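Local coordinates for protein lipocalin AI-4 (Rhodnius prolixus, PDB 5H9N) that binds cysteinyl leukotrienes such as leukotriene C4 in its lipocalin barrel, probably as a salivary scavenger used by this insect during blood feeding, at residues A[33-38]-A[132-137]. The protein carries 1 engineered substitution. Numbering follows the deposited sequence.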
loop_
_atom_site.group_PDB
_atom_site.type_symbol
_atom_site.label_atom_id
_atom_site.label_comp_id
_atom_site.label_asym_id
_atom_site.label_seq_id
_atom_site.Cartn_x
_atom_site.Cartn_y
_atom_site.Cartn_z
ATOM N N LEU A 33 -4.661 -1.145 -7.466
ATOM C CA LEU A 33 -3.670 -0.099 -7.304
ATOM C C LEU A 33 -3.738 0.814 -8.530
ATOM O O LEU A 33 -3.197 0.487 -9.592
ATOM C CB LEU A 33 -2.278 -0.723 -7.125
ATOM C CG LEU A 33 -1.096 0.242 -7.008
ATOM C CD1 LEU A 33 -1.388 1.361 -6.028
ATOM C CD2 LEU A 33 0.180 -0.510 -6.608
ATOM N N THR A 34 -4.430 1.937 -8.425
ATOM C CA THR A 34 -4.694 2.743 -9.615
ATOM C C THR A 34 -3.714 3.899 -9.828
ATOM O O THR A 34 -3.546 4.345 -10.948
ATOM C CB THR A 34 -6.133 3.300 -9.591
ATOM O OG1 THR A 34 -6.335 4.101 -8.419
ATOM C CG2 THR A 34 -7.152 2.192 -9.576
ATOM N N HIS A 35 -3.105 4.410 -8.765
ATOM C CA HIS A 35 -2.206 5.557 -8.846
ATOM C C HIS A 35 -1.099 5.421 -7.824
ATOM O O HIS A 35 -1.302 4.784 -6.785
ATOM C CB HIS A 35 -2.919 6.888 -8.576
ATOM C CG HIS A 35 -4.039 7.200 -9.514
ATOM N ND1 HIS A 35 -5.226 6.507 -9.502
ATOM C CD2 HIS A 35 -4.166 8.162 -10.458
ATOM C CE1 HIS A 35 -6.030 7.010 -10.423
ATOM N NE2 HIS A 35 -5.408 8.009 -11.020
ATOM N N SER A 36 0.038 6.061 -8.050
ATOM C CA SER A 36 1.095 6.091 -7.039
ATOM C C SER A 36 1.968 7.326 -7.261
ATOM O O SER A 36 1.996 7.895 -8.366
ATOM C CB SER A 36 1.914 4.798 -7.072
ATOM O OG SER A 36 2.519 4.607 -8.337
ATOM N N ARG A 37 2.657 7.769 -6.216
ATOM C CA ARG A 37 3.525 8.938 -6.309
ATOM C C ARG A 37 4.638 8.682 -7.314
ATOM O O ARG A 37 4.888 9.502 -8.183
ATOM C CB ARG A 37 4.115 9.280 -4.937
ATOM C CG ARG A 37 4.989 10.531 -4.974
ATOM C CD ARG A 37 5.840 10.676 -3.724
ATOM N NE ARG A 37 6.813 9.590 -3.622
ATOM C CZ ARG A 37 7.371 9.176 -2.490
ATOM N NH1 ARG A 37 7.067 9.747 -1.325
ATOM N NH2 ARG A 37 8.235 8.173 -2.520
ATOM N N ASP A 38 5.310 7.544 -7.159
ATOM C CA ASP A 38 6.399 7.117 -8.032
ATOM C C ASP A 38 5.888 5.933 -8.824
ATOM O O ASP A 38 5.180 5.087 -8.275
ATOM C CB ASP A 38 7.637 6.702 -7.231
ATOM C CG ASP A 38 8.111 7.765 -6.259
ATOM O OD1 ASP A 38 7.772 8.948 -6.442
ATOM O OD2 ASP A 38 8.853 7.405 -5.317
ATOM N N GLY A 132 -11.423 3.483 -10.826
ATOM C CA GLY A 132 -11.373 4.522 -9.810
ATOM C C GLY A 132 -10.262 5.526 -10.057
ATOM O O GLY A 132 -9.187 5.187 -10.537
ATOM N N GLU A 133 -10.526 6.786 -9.737
ATOM C CA GLU A 133 -9.493 7.791 -9.897
ATOM C C GLU A 133 -9.313 8.523 -8.572
ATOM O O GLU A 133 -9.414 7.900 -7.521
ATOM C CB GLU A 133 -9.823 8.714 -11.077
ATOM C CG GLU A 133 -9.722 7.975 -12.423
ATOM C CD GLU A 133 -10.077 8.839 -13.619
ATOM O OE1 GLU A 133 -9.302 9.762 -13.939
ATOM O OE2 GLU A 133 -11.124 8.583 -14.251
ATOM N N ILE A 134 -9.026 9.817 -8.599
ATOM C CA ILE A 134 -8.666 10.490 -7.353
ATOM C C ILE A 134 -9.925 11.016 -6.672
ATOM O O ILE A 134 -10.634 11.853 -7.228
ATOM C CB ILE A 134 -7.665 11.632 -7.590
ATOM C CG1 ILE A 134 -6.446 11.086 -8.355
ATOM C CG2 ILE A 134 -7.272 12.288 -6.258
ATOM C CD1 ILE A 134 -5.384 12.097 -8.659
ATOM N N PRO A 135 -10.225 10.520 -5.467
ATOM C CA PRO A 135 -11.475 10.894 -4.806
ATOM C C PRO A 135 -11.431 12.314 -4.265
ATOM O O PRO A 135 -10.394 12.779 -3.786
ATOM C CB PRO A 135 -11.580 9.883 -3.659
ATOM C CG PRO A 135 -10.175 9.588 -3.315
ATOM C CD PRO A 135 -9.419 9.614 -4.629
ATOM N N ALA A 136 -12.567 12.993 -4.314
ATOM C CA ALA A 136 -12.654 14.340 -3.767
ATOM C C ALA A 136 -12.306 14.359 -2.279
ATOM O O ALA A 136 -11.711 15.320 -1.787
ATOM C CB ALA A 136 -14.041 14.912 -3.987
ATOM N N GLY A 137 -12.653 13.294 -1.570
ATOM C CA GLY A 137 -12.443 13.255 -0.133
ATOM C C GLY A 137 -10.990 13.299 0.307
ATOM O O GLY A 137 -10.709 13.563 1.474
HETATM O O HOH W 1 -6.522 9.671 -12.963
#
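A classic beta bulge in strand 30-36 of the lipocalin barrel, where Thr34 and His35 both face Leu125 of strand 120-127, carries the contact with the loop that leads from that strand to helix 139-144. Consistent with the bulge, both residues direct their CB atoms toward 132-137. CB, OG1 and CG2 of Thr34 all lie about 3.7 Å from Gly132 O, and OG1 makes no hydrogen bond to it. The imidazole of His35 reaches further along the loop. His35 CE1 lies 3.6 Å from Gly132 O, which sits at the ring edge near the plane, and Glu133 CA approaches His35 CE1 obliquely at a similar separation. Over one face of the His35 ring stands Ile134 CG1, 4.1 Å above the plane and displaced toward the rim. Chi1 (-60°, CG anti to the carbonyl carbon) carries the ring out to the loop and chi2 (70°) turns its edge: His35 ND1 pairs with Thr34 OG1 at 2.9 Å, and His35 NE2 holds a water at 2.8 Å. That water donates to Glu133 OE1 across 2.9 Å, whereas His35 NE2 and Glu133 OE1 themselves are 5.2 Å apart. Between the two segments the link is van der Waals contact and this one water, with the Asn127 amide as a further shared partner, its ND2 hydrogen-bonding both Thr34 OG1 and Glu133 O. Two in-plane hydrogen bonds fix the rotation of the imidazole; the carboxylate might slightly favour its protonation, while Lys152, touching His35 and Glu133, would probably oppose it, so no charge state follows.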